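PDB 1ZVP: hypothetical protein VC0802 from Vibrio cholerae, which is of unknown function but carries two ACT-domain regions, consistent with a small-molecule-sensing regulatory role, and may be a transport protein. Local coordinates for residues E9-S14 with A92-E97; Y24-V29 with T52-A57; S72-T77 with Q122-L127. All coordinates share one frame; numbering follows the deposited sequence.

Interaction 1 (E9-S14 with A92-E97); sequences ELLLQS and ATKLAE
K94 sets its CG anti to its own carbonyl carbon (chi1 -72°), runs nearly straight to CE and then bends at chi4 (-81°), so its methylene chain passes beside L11 while the ammonium group turns in under the end of helix 3-11. L11 meets it with chi1 at -146°, away from the usual staggered values, a twist that swings CD2 toward helix 87-96. The two side chains slide past each other in opposite directions, with L11 CD2 3.6 Å from K94 CG. The same methyl meets T93 CG2 at 4.1 Å, the two side chains crossing at about a right angle, and lies 4.1 Å from E97 OE2, one turn on from T93. One leucine tip thus sits over one turn of helix, among T93, K94 and E97. The arrangement is that of a lysine reaching the C-terminal end of a neighbouring helix, and it joins helix 3-11 to the C-terminal ACT region. The ammonium end of K94 lies near the carbonyls of L11 and Q13, just where helix 3-11 ends; this end of a helix dipole would probably suit a positive charge. The bond from K94 NZ to Q13 O is weak and the position of the oxygen doubtful; the stronger partner is the carbonyl of E129. The turn is braced by Q13 NE2, which donates to E9 O at 3.1 Å from above the carbonyl plane. T93 OG1 bonds back to A89 O of its own helix, leaving its methyl to face L11. Helix 87-96 in turn packs its A92, T93 and A96 on T88, A89 and G86 of the second subunit, while L95 turns to helix 120-127 and L10 of the N-terminal helix rests on L87 and A90.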
ATOM      1  N   GLU D   9      10.290  18.981  -2.154  1.00 37.08           N
ATOM      2  CA  GLU D   9       9.765  19.742  -1.027  1.00 36.99           C
ATOM      3  C   GLU D   9       9.027  18.868  -0.015  1.00 36.63           C
ATOM      4  O   GLU D   9       9.008  19.180   1.169  1.00 36.67           O
ATOM      5  CB  GLU D   9       8.867  20.870  -1.528  1.00 37.28           C
ATOM      6  CG  GLU D   9       9.646  22.088  -2.014  1.00 39.01           C
ATOM      7  CD  GLU D   9       8.933  22.880  -3.098  1.00 41.63           C
ATOM      8  OE1 GLU D   9       9.562  23.797  -3.668  1.00 43.02           O
ATOM      9  OE2 GLU D   9       7.752  22.594  -3.396  1.00 43.15           O
ATOM     10  N   LEU D  10       8.434  17.777  -0.495  1.00 36.45           N
ATOM     11  CA  LEU D  10       7.761  16.789   0.351  1.00 36.27           C
ATOM     12  C   LEU D  10       8.722  15.827   1.062  1.00 36.05           C
ATOM     13  O   LEU D  10       8.491  15.459   2.213  1.00 36.08           O
ATOM     14  CB  LEU D  10       6.731  16.001  -0.465  1.00 36.20           C
ATOM     15  CG  LEU D  10       5.264  16.385  -0.284  1.00 36.56           C
ATOM     16  CD1 LEU D  10       4.398  15.580  -1.220  1.00 35.64           C
ATOM     17  CD2 LEU D  10       4.832  16.173   1.170  1.00 36.64           C
ATOM     18  N   LEU D  11       9.785  15.426   0.363  1.00 35.83           N
ATOM     19  CA  LEU D  11      10.878  14.631   0.919  1.00 35.70           C
ATOM     20  C   LEU D  11      11.560  15.324   2.085  1.00 35.63           C
ATOM     21  O   LEU D  11      11.984  14.671   3.033  1.00 35.99           O
ATOM     22  CB  LEU D  11      11.925  14.390  -0.162  1.00 35.69           C
ATOM     23  CG  LEU D  11      12.733  13.095  -0.240  1.00 36.01           C
ATOM     24  CD1 LEU D  11      14.107  13.453  -0.708  1.00 35.68           C
ATOM     25  CD2 LEU D  11      12.817  12.317   1.057  1.00 35.68           C
ATOM     26  N   LEU D  12      11.668  16.646   2.005  1.00 35.60           N
ATOM     27  CA  LEU D  12      12.344  17.460   3.016  1.00 35.60           C
ATOM     28  C   LEU D  12      11.476  17.735   4.245  1.00 36.04           C
ATOM     29  O   LEU D  12      11.819  18.568   5.085  1.00 35.99           O
ATOM     30  CB  LEU D  12      12.801  18.779   2.394  1.00 35.42           C
ATOM     31  CG  LEU D  12      14.157  18.933   1.698  1.00 35.42           C
ATOM     32  CD1 LEU D  12      14.641  17.676   1.036  1.00 35.19           C
ATOM     33  CD2 LEU D  12      14.094  20.063   0.693  1.00 35.39           C
ATOM     34  N   GLN D  13      10.358  17.025   4.352  1.00 36.61           N
ATOM     35  CA  GLN D  13       9.430  17.196   5.463  1.00 37.26           C
ATOM     36  C   GLN D  13       9.268  15.934   6.285  1.00 36.92           C
ATOM     37  O   GLN D  13       9.487  14.837   5.792  1.00 37.21           O
ATOM     38  CB  GLN D  13       8.069  17.587   4.934  1.00 37.60           C
ATOM     39  CG  GLN D  13       8.001  18.995   4.419  1.00 41.47           C
ATOM     40  CD  GLN D  13       6.589  19.358   4.033  1.00 46.64           C
ATOM     41  OE1 GLN D  13       5.732  19.570   4.903  1.00 50.39           O
ATOM     42  NE2 GLN D  13       6.324  19.430   2.725  1.00 47.02           N
ATOM     43  N   SER D  14       8.866  16.103   7.538  1.00 36.67           N
ATOM     44  CA  SER D  14       8.519  14.994   8.414  1.00 36.21           C
ATOM     45  C   SER D  14       7.234  14.336   7.919  1.00 36.24           C
ATOM     46  O   SER D  14       6.328  15.022   7.412  1.00 36.23           O
ATOM     47  CB  SER D  14       8.345  15.501   9.849  1.00 35.93           C
ATOM     48  OG  SER D  14       8.021  14.450  10.741  1.00 36.23           O
ATOM     49  N   ALA D  92       8.552   6.532   0.965  1.00 32.61           N
ATOM     50  CA  ALA D  92       9.275   5.388   0.435  1.00 32.13           C
ATOM     51  C   ALA D  92      10.767   5.676   0.272  1.00 32.36           C
ATOM     52  O   ALA D  92      11.601   4.812   0.573  1.00 32.66           O
ATOM     53  CB  ALA D  92       8.664   4.933  -0.875  1.00 31.61           C
ATOM     54  N   THR D  93      11.095   6.880  -0.202  1.00 32.46           N
ATOM     55  CA  THR D  93      12.484   7.341  -0.322  1.00 32.56           C
ATOM     56  C   THR D  93      13.194   7.493   1.025  1.00 32.81           C
ATOM     57  O   THR D  93      14.357   7.095   1.149  1.00 33.16           O
ATOM     58  CB  THR D  93      12.586   8.677  -1.095  1.00 32.32           C
ATOM     59  OG1 THR D  93      12.103   8.485  -2.415  1.00 32.10           O
ATOM     60  CG2 THR D  93      14.025   9.166  -1.187  1.00 32.53           C
ATOM     61  N   LYS D  94      12.514   8.084   2.012  1.00 33.25           N
ATOM     62  CA  LYS D  94      13.089   8.267   3.342  1.00 33.80           C
ATOM     63  C   LYS D  94      13.466   6.929   3.975  1.00 34.04           C
ATOM     64  O   LYS D  94      14.501   6.815   4.641  1.00 34.27           O
ATOM     65  CB  LYS D  94      12.103   8.964   4.261  1.00 33.90           C
ATOM     66  CG  LYS D  94      11.879  10.407   3.976  1.00 35.19           C
ATOM     67  CD  LYS D  94      10.684  10.871   4.777  1.00 37.20           C
ATOM     68  CE  LYS D  94      10.644  12.358   4.862  1.00 38.85           C
ATOM     69  NZ  LYS D  94      11.549  12.883   5.911  1.00 39.32           N
ATOM     70  N   LEU D  95      12.600   5.936   3.783  1.00 34.17           N
ATOM     71  CA  LEU D  95      12.830   4.579   4.260  1.00 34.37           C
ATOM     72  C   LEU D  95      13.963   3.872   3.504  1.00 34.71           C
ATOM     73  O   LEU D  95      14.817   3.252   4.128  1.00 35.17           O
ATOM     74  CB  LEU D  95      11.535   3.769   4.165  1.00 34.17           C
ATOM     75  CG  LEU D  95      10.623   3.432   5.342  1.00 34.12           C
ATOM     76  CD1 LEU D  95      10.968   4.181   6.598  1.00 33.48           C
ATOM     77  CD2 LEU D  95       9.187   3.674   4.954  1.00 34.42           C
ATOM     78  N   ALA D  96      13.963   3.957   2.172  1.00 34.68           N
ATOM     79  CA  ALA D  96      14.997   3.333   1.353  1.00 34.79           C
ATOM     80  C   ALA D  96      16.387   3.880   1.648  1.00 35.18           C
ATOM     81  O   ALA D  96      17.359   3.137   1.626  1.00 35.50           O
ATOM     82  CB  ALA D  96      14.671   3.472  -0.132  1.00 34.67           C
ATOM     83  N   GLU D  97      16.480   5.176   1.931  1.00 35.58           N
ATOM     84  CA  GLU D  97      17.747   5.804   2.294  1.00 36.11           C
ATOM     85  C   GLU D  97      18.410   5.194   3.520  1.00 36.27           C
ATOM     86  O   GLU D  97      19.615   5.353   3.720  1.00 36.34           O
ATOM     87  CB  GLU D  97      17.552   7.291   2.556  1.00 36.45           C
ATOM     88  CG  GLU D  97      17.582   8.140   1.325  1.00 38.28           C
ATOM     89  CD  GLU D  97      17.411   9.607   1.653  1.00 41.08           C
ATOM     90  OE1 GLU D  97      18.422  10.276   1.974  1.00 41.56           O
ATOM     91  OE2 GLU D  97      16.257  10.092   1.582  1.00 42.24           O
TER

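Interaction 2 (Y24-V29 with T52-A57); sequences YVFCTV and TLVLEA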
ATOM      1  N   TYR D  24       2.636  -7.806  13.455  1.00 35.78           N
ATOM      2  CA  TYR D  24       1.774  -8.191  12.358  1.00 35.89           C
ATOM      3  C   TYR D  24       2.490  -9.148  11.438  1.00 36.02           C
ATOM      4  O   TYR D  24       3.713  -9.172  11.408  1.00 35.87           O
ATOM      5  CB  TYR D  24       1.241  -6.949  11.609  1.00 36.04           C
ATOM      6  CG  TYR D  24       0.262  -6.157  12.460  1.00 35.56           C
ATOM      7  CD1 TYR D  24      -1.093  -6.496  12.498  1.00 34.99           C
ATOM      8  CD2 TYR D  24       0.702  -5.097  13.258  1.00 35.03           C
ATOM      9  CE1 TYR D  24      -1.979  -5.796  13.300  1.00 34.82           C
ATOM     10  CE2 TYR D  24      -0.176  -4.390  14.061  1.00 34.79           C
ATOM     11  CZ  TYR D  24      -1.513  -4.743  14.077  1.00 35.46           C
ATOM     12  OH  TYR D  24      -2.388  -4.033  14.871  1.00 36.40           O
ATOM     13  N   VAL D  25       1.712  -9.956  10.726  1.00 36.32           N
ATOM     14  CA  VAL D  25       2.236 -10.910   9.764  1.00 36.72           C
ATOM     15  C   VAL D  25       1.386 -10.874   8.503  1.00 37.44           C
ATOM     16  O   VAL D  25       0.199 -10.558   8.560  1.00 37.04           O
ATOM     17  CB  VAL D  25       2.293 -12.354  10.342  1.00 36.60           C
ATOM     18  CG1 VAL D  25       3.203 -12.415  11.553  1.00 35.87           C
ATOM     19  CG2 VAL D  25       0.902 -12.881  10.688  1.00 36.63           C
ATOM     20  N   PHE D  26       2.004 -11.179   7.368  1.00 38.73           N
ATOM     21  CA  PHE D  26       1.290 -11.280   6.101  1.00 40.22           C
ATOM     22  C   PHE D  26       1.033 -12.741   5.785  1.00 41.47           C
ATOM     23  O   PHE D  26       1.904 -13.583   5.983  1.00 41.79           O
ATOM     24  CB  PHE D  26       2.086 -10.635   4.963  1.00 40.08           C
ATOM     25  CG  PHE D  26       1.931  -9.135   4.870  1.00 39.93           C
ATOM     26  CD1 PHE D  26       1.321  -8.557   3.763  1.00 39.71           C
ATOM     27  CD2 PHE D  26       2.412  -8.298   5.882  1.00 39.89           C
ATOM     28  CE1 PHE D  26       1.189  -7.173   3.665  1.00 39.48           C
ATOM     29  CE2 PHE D  26       2.277  -6.915   5.796  1.00 39.29           C
ATOM     30  CZ  PHE D  26       1.669  -6.352   4.687  1.00 39.34           C
ATOM     31  N   CYS D  27      -0.169 -13.036   5.304  1.00 42.97           N
ATOM     32  CA  CYS D  27      -0.570 -14.399   4.988  1.00 44.56           C
ATOM     33  C   CYS D  27      -1.329 -14.399   3.699  1.00 45.23           C
ATOM     34  O   CYS D  27      -2.004 -13.424   3.366  1.00 45.75           O
ATOM     35  CB  CYS D  27      -1.505 -14.972   6.054  1.00 44.42           C
ATOM     36  SG  CYS D  27      -0.856 -14.991   7.712  1.00 47.56           S
ATOM     37  N   THR D  28      -1.226 -15.507   2.981  1.00 46.07           N
ATOM     38  CA  THR D  28      -2.110 -15.775   1.874  1.00 46.67           C
ATOM     39  C   THR D  28      -2.911 -17.028   2.241  1.00 47.61           C
ATOM     40  O   THR D  28      -2.367 -17.987   2.798  1.00 47.64           O
ATOM     41  CB  THR D  28      -1.331 -15.905   0.543  1.00 46.49           C
ATOM     42  OG1 THR D  28      -2.239 -15.804  -0.558  1.00 45.96           O
ATOM     43  CG2 THR D  28      -0.536 -17.211   0.463  1.00 46.30           C
ATOM     44  N   VAL D  29      -4.213 -16.991   1.984  1.00 48.60           N
ATOM     45  CA  VAL D  29      -5.088 -18.115   2.305  1.00 49.37           C
ATOM     46  C   VAL D  29      -6.017 -18.457   1.137  1.00 50.31           C
ATOM     47  O   VAL D  29      -6.075 -17.737   0.141  1.00 50.32           O
ATOM     48  CB  VAL D  29      -5.916 -17.868   3.607  1.00 49.19           C
ATOM     49  CG1 VAL D  29      -5.022 -17.864   4.840  1.00 48.73           C
ATOM     50  CG2 VAL D  29      -6.725 -16.587   3.516  1.00 49.17           C
ATOM     51  N   THR D  52      -5.067 -12.232   0.691  1.00 39.65           N
ATOM     52  CA  THR D  52      -4.039 -11.754   1.629  1.00 38.98           C
ATOM     53  C   THR D  52      -4.721 -11.313   2.918  1.00 38.83           C
ATOM     54  O   THR D  52      -5.694 -10.553   2.883  1.00 38.61           O
ATOM     55  CB  THR D  52      -3.205 -10.564   1.050  1.00 39.08           C
ATOM     56  OG1 THR D  52      -2.557 -10.954  -0.167  1.00 38.70           O
ATOM     57  CG2 THR D  52      -2.145 -10.083   2.052  1.00 38.31           C
ATOM     58  N   LEU D  53      -4.227 -11.808   4.050  1.00 38.74           N
ATOM     59  CA  LEU D  53      -4.665 -11.322   5.352  1.00 38.88           C
ATOM     60  C   LEU D  53      -3.474 -10.731   6.069  1.00 38.98           C
ATOM     61  O   LEU D  53      -2.398 -11.314   6.051  1.00 39.10           O
ATOM     62  CB  LEU D  53      -5.266 -12.443   6.211  1.00 38.84           C
ATOM     63  CG  LEU D  53      -6.474 -13.250   5.709  1.00 39.34           C
ATOM     64  CD1 LEU D  53      -6.750 -14.444   6.641  1.00 38.48           C
ATOM     65  CD2 LEU D  53      -7.726 -12.380   5.541  1.00 39.07           C
ATOM     66  N   VAL D  54      -3.663  -9.567   6.683  1.00 39.07           N
ATOM     67  CA  VAL D  54      -2.661  -9.005   7.586  1.00 39.20           C
ATOM     68  C   VAL D  54      -3.248  -9.109   8.984  1.00 39.62           C
ATOM     69  O   VAL D  54      -4.307  -8.566   9.264  1.00 39.03           O
ATOM     70  CB  VAL D  54      -2.243  -7.536   7.228  1.00 39.00           C
ATOM     71  CG1 VAL D  54      -1.065  -7.093   8.071  1.00 38.43           C
ATOM     72  CG2 VAL D  54      -1.877  -7.416   5.771  1.00 38.00           C
ATOM     73  N   LEU D  55      -2.539  -9.831   9.842  1.00 40.78           N
ATOM     74  CA  LEU D  55      -3.062 -10.295  11.112  1.00 42.05           C
ATOM     75  C   LEU D  55      -2.046 -10.075  12.199  1.00 43.01           C
ATOM     76  O   LEU D  55      -0.847 -10.105  11.935  1.00 42.87           O
ATOM     77  CB  LEU D  55      -3.313 -11.806  11.040  1.00 42.07           C
ATOM     78  CG  LEU D  55      -4.367 -12.366  10.093  1.00 42.34           C
ATOM     79  CD1 LEU D  55      -3.980 -13.745   9.635  1.00 42.60           C
ATOM     80  CD2 LEU D  55      -5.695 -12.399  10.804  1.00 43.44           C
ATOM     81  N   GLU D  56      -2.535  -9.876  13.422  1.00 44.59           N
ATOM     82  CA  GLU D  56      -1.715  -9.958  14.623  1.00 46.47           C
ATOM     83  C   GLU D  56      -0.954 -11.285  14.645  1.00 47.25           C
ATOM     84  O   GLU D  56      -1.490 -12.314  14.241  1.00 47.36           O
ATOM     85  CB  GLU D  56      -2.602  -9.847  15.859  1.00 46.78           C
ATOM     86  CG  GLU D  56      -2.834  -8.437  16.347  1.00 49.33           C
ATOM     87  CD  GLU D  56      -2.028  -8.113  17.604  1.00 53.93           C
ATOM     88  OE1 GLU D  56      -2.648  -7.624  18.580  1.00 55.25           O
ATOM     89  OE2 GLU D  56      -0.789  -8.355  17.627  1.00 55.11           O
ATOM     90  N   ALA D  57       0.288 -11.258  15.116  1.00 48.56           N
ATOM     91  CA  ALA D  57       1.172 -12.423  15.064  1.00 50.00           C
ATOM     92  C   ALA D  57       0.557 -13.690  15.660  1.00 51.27           C
ATOM     93  O   ALA D  57       0.541 -14.736  15.007  1.00 51.52           O
ATOM     94  CB  ALA D  57       2.502 -12.113  15.732  1.00 49.79           C
TER
HETATM   95  O   HOH W   1      -2.690 -13.402  -1.357  1.00 39.19           O
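Y24-V29 and T52-A57 form an antiparallel β pair, in which strand 24-29 flanks the hairpin of strands 43-47 and 50-56 in a three-stranded sheet of the N-terminal ACT region. Four backbone bonds join V25 with L55 and C27 with L53. The bond from V25 N to L55 O measures 2.8 Å. Its return partner, from L55 N to V25 O, is longer at 3.1 Å. On the face of F26 and V54, V54 CG2 lies against one face of the F26 ring, offset toward its rim, 3.8 Å from the centroid in a CH-pi contact, and the two side chains run side by side in the same direction. F71 and F114 meet this ring edge-to-face. On the face of V25, C27, L53 and L55, C27 SG nests against L55 CD1 at 3.9 Å. At the strand end V29 CG2, set between its backbone N and carbonyl carbon, meets L53 CD1 at 3.8 Å, the side chains almost at right angles. V25 CG1 is the bump that fills the hollow beside A57, where helix 57-61 begins, and A60 of that helix also touches V25. At the opposite end of the pair Y108 of the second subunit supplies its backbone N to T52 OG1. One water bridges the two threonines, accepting from T52 OG1 at 2.7 Å and donating to T28 OG1 at 2.6 Å.

Interaction 3 (S72-T77 with Q122-L127); sequences SLITLT and QALQAL
I74 lays its CD1 methyl against the CB of A123, 3.6 Å away, at the heart of a strand-to-helix packing layer in the C-terminal ACT region. The arrangement is that of an α/β sandwich of the ferredoxin-like type: helices 87-96 and 120-127 lie on one face of the antiparallel sheet, and strand 17-19, though earlier in the chain, takes the edge place beside strand 71-76. Strand 71-76 and helix 120-127 run nearly parallel, 17° apart, with their axes 10.1 Å from each other, a gap bridged by apolar side chains without any hydrogen bond. I74 is forked to meet two successive turns of the helix. Its CG1 stands anti to the carbonyl carbon (chi1 -68°), and with chi2 extended (162°) it sends CD1 to the small A123, where the absence of a long side chain lets the methyl come close to the helix backbone. The other branch, CG2, meets L127 CD1 at 3.7 Å, the two side chains reaching toward each other tip to tip. L124 flanks the isoleucine more loosely, its CD2 lying 4.3 Å from I74 CG1. Two positions along the strand, L76 emerges on the same face of the sheet and crosses L127 at about a right angle. Helix 87-96 closes this layer through F91, which touches both L76 and L127, and through L95, which packs on A123 and L127; L19 and P17 of the edge strand lie beside I74 and L127. T75, between the two apolar residues, points away from the helix and bonds through OG1 to H112 ND1. CD1 of L127 meets both strand residues, standing 4.0 Å from L76 CD1 as well as touching I74.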
ATOM      1  N   SER D  72       6.103  -4.382  12.252  1.00 37.42           N
ATOM      2  CA  SER D  72       5.567  -3.292  13.044  1.00 36.83           C
ATOM      3  C   SER D  72       4.763  -2.375  12.146  1.00 36.08           C
ATOM      4  O   SER D  72       5.032  -2.279  10.954  1.00 35.59           O
ATOM      5  CB  SER D  72       6.689  -2.519  13.704  1.00 36.92           C
ATOM      6  OG  SER D  72       7.333  -3.336  14.654  1.00 37.80           O
ATOM      7  N   LEU D  73       3.765  -1.719  12.718  1.00 35.54           N
ATOM      8  CA  LEU D  73       2.893  -0.845  11.947  1.00 35.20           C
ATOM      9  C   LEU D  73       3.099   0.620  12.323  1.00 35.11           C
ATOM     10  O   LEU D  73       3.019   1.001  13.489  1.00 34.77           O
ATOM     11  CB  LEU D  73       1.428  -1.254  12.097  1.00 34.83           C
ATOM     12  CG  LEU D  73       0.379  -0.248  11.629  1.00 34.76           C
ATOM     13  CD1 LEU D  73       0.411  -0.057  10.123  1.00 34.51           C
ATOM     14  CD2 LEU D  73      -0.983  -0.698  12.084  1.00 34.59           C
ATOM     15  N   ILE D  74       3.369   1.418  11.298  1.00 35.49           N
ATOM     16  CA  ILE D  74       3.598   2.844  11.418  1.00 36.06           C
ATOM     17  C   ILE D  74       2.552   3.567  10.573  1.00 36.78           C
ATOM     18  O   ILE D  74       2.365   3.261   9.405  1.00 36.88           O
ATOM     19  CB  ILE D  74       5.050   3.219  11.004  1.00 35.62           C
ATOM     20  CG1 ILE D  74       6.043   2.641  12.027  1.00 35.13           C
ATOM     21  CG2 ILE D  74       5.212   4.723  10.866  1.00 34.69           C
ATOM     22  CD1 ILE D  74       7.477   2.541  11.551  1.00 34.54           C
ATOM     23  N   THR D  75       1.830   4.488  11.196  1.00 37.97           N
ATOM     24  CA  THR D  75       0.909   5.340  10.465  1.00 38.93           C
ATOM     25  C   THR D  75       1.538   6.714  10.272  1.00 40.15           C
ATOM     26  O   THR D  75       2.238   7.216  11.146  1.00 40.40           O
ATOM     27  CB  THR D  75      -0.443   5.456  11.186  1.00 38.42           C
ATOM     28  OG1 THR D  75      -1.050   4.164  11.253  1.00 38.16           O
ATOM     29  CG2 THR D  75      -1.372   6.406  10.454  1.00 37.84           C
ATOM     30  N   LEU D  76       1.297   7.307   9.111  1.00 42.05           N
ATOM     31  CA  LEU D  76       1.742   8.659   8.833  1.00 43.50           C
ATOM     32  C   LEU D  76       0.597   9.596   9.139  1.00 45.00           C
ATOM     33  O   LEU D  76      -0.457   9.492   8.526  1.00 44.91           O
ATOM     34  CB  LEU D  76       2.149   8.769   7.370  1.00 43.00           C
ATOM     35  CG  LEU D  76       3.557   8.350   6.964  1.00 42.10           C
ATOM     36  CD1 LEU D  76       4.318   7.525   8.010  1.00 40.84           C
ATOM     37  CD2 LEU D  76       3.461   7.623   5.644  1.00 41.35           C
ATOM     38  N   THR D  77       0.797  10.487  10.108  1.00 47.33           N
ATOM     39  CA  THR D  77      -0.246  11.444  10.494  1.00 50.01           C
ATOM     40  C   THR D  77      -0.236  12.712   9.633  1.00 52.11           C
ATOM     41  O   THR D  77      -1.175  13.515   9.699  1.00 52.54           O
ATOM     42  CB  THR D  77      -0.205  11.818  12.001  1.00 49.75           C
ATOM     43  OG1 THR D  77       1.074  12.361  12.341  1.00 49.79           O
ATOM     44  CG2 THR D  77      -0.470  10.612  12.852  1.00 49.59           C
ATOM     45  N   GLN D 122      14.161   2.571  13.773  1.00 40.16           N
ATOM     46  CA  GLN D 122      14.891   3.215  12.673  1.00 40.35           C
ATOM     47  C   GLN D 122      13.966   3.798  11.622  1.00 39.62           C
ATOM     48  O   GLN D 122      14.287   4.827  11.026  1.00 39.72           O
ATOM     49  CB  GLN D 122      15.877   2.271  11.987  1.00 40.66           C
ATOM     50  CG  GLN D 122      17.030   1.820  12.851  1.00 44.13           C
ATOM     51  CD  GLN D 122      16.848   0.391  13.363  1.00 48.57           C
ATOM     52  OE1 GLN D 122      17.543  -0.532  12.901  1.00 49.95           O
ATOM     53  NE2 GLN D 122      15.894   0.195  14.301  1.00 48.08           N
ATOM     54  N   ALA D 123      12.838   3.126  11.384  1.00 38.73           N
ATOM     55  CA  ALA D 123      11.823   3.606  10.457  1.00 37.82           C
ATOM     56  C   ALA D 123      11.161   4.891  10.952  1.00 37.47           C
ATOM     57  O   ALA D 123      10.964   5.815  10.177  1.00 37.10           O
ATOM     58  CB  ALA D 123      10.795   2.520  10.185  1.00 37.61           C
ATOM     59  N   LEU D 124      10.826   4.940  12.243  1.00 37.64           N
ATOM     60  CA  LEU D 124      10.396   6.172  12.909  1.00 37.83           C
ATOM     61  C   LEU D 124      11.360   7.329  12.710  1.00 38.42           C
ATOM     62  O   LEU D 124      10.944   8.439  12.379  1.00 38.56           O
ATOM     63  CB  LEU D 124      10.215   5.947  14.410  1.00 37.50           C
ATOM     64  CG  LEU D 124       8.964   5.214  14.875  1.00 37.37           C
ATOM     65  CD1 LEU D 124       8.945   5.167  16.402  1.00 36.76           C
ATOM     66  CD2 LEU D 124       7.691   5.863  14.317  1.00 36.57           C
ATOM     67  N   GLN D 125      12.643   7.064  12.935  1.00 39.17           N
ATOM     68  CA  GLN D 125      13.703   8.045  12.737  1.00 40.37           C
ATOM     69  C   GLN D 125      13.774   8.553  11.298  1.00 39.64           C
ATOM     70  O   GLN D 125      13.768   9.759  11.077  1.00 40.10           O
ATOM     71  CB  GLN D 125      15.052   7.461  13.159  1.00 40.34           C
ATOM     72  CG  GLN D 125      15.281   7.420  14.666  1.00 42.15           C
ATOM     73  CD  GLN D 125      16.352   6.388  15.082  1.00 43.27           C
ATOM     74  OE1 GLN D 125      16.246   5.760  16.149  1.00 46.70           O
ATOM     75  NE2 GLN D 125      17.378   6.203  14.234  1.00 45.74           N
ATOM     76  N   ALA D 126      13.850   7.639  10.332  1.00 39.26           N
ATOM     77  CA  ALA D 126      13.833   7.986   8.916  1.00 38.81           C
ATOM     78  C   ALA D 126      12.602   8.823   8.541  1.00 39.12           C
ATOM     79  O   ALA D 126      12.726   9.884   7.927  1.00 39.35           O
ATOM     80  CB  ALA D 126      13.911   6.739   8.071  1.00 38.14           C
ATOM     81  N   LEU D 127      11.423   8.362   8.946  1.00 39.55           N
ATOM     82  CA  LEU D 127      10.159   8.991   8.570  1.00 40.19           C
ATOM     83  C   LEU D 127       9.917  10.339   9.230  1.00 41.22           C
ATOM     84  O   LEU D 127       9.183  11.164   8.696  1.00 40.75           O
ATOM     85  CB  LEU D 127       8.987   8.054   8.868  1.00 39.62           C
ATOM     86  CG  LEU D 127       8.884   6.824   7.971  1.00 39.23           C
ATOM     87  CD1 LEU D 127       7.877   5.814   8.518  1.00 37.81           C
ATOM     88  CD2 LEU D 127       8.552   7.234   6.549  1.00 38.02           C
TER

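Overall arrangement
Interaction 1 is a surface contact in which an N-terminal helix end meets helix 87-96, mixing one leucine with a lysine that reaches backbone carbonyls. Interactions 2 and 3 are buried, but differ in kind: 24-29 with 52-57 is held by main-chain bonds as well as side chains, whereas 72-77 with 122-127 is purely apolar. Interactions 1 and 3 touch, with their centres about 11 Å apart: L95 CD1 packs on L127 CG at 3.6 Å, so helix 87-96, a partner in interaction 1, packs directly on the helix of interaction 3. Interaction 2 lies on the opposite side of the chain's centre, joined to interaction 3 where Y24 meets L73. Interactions 1 and 2 both border the second subunit.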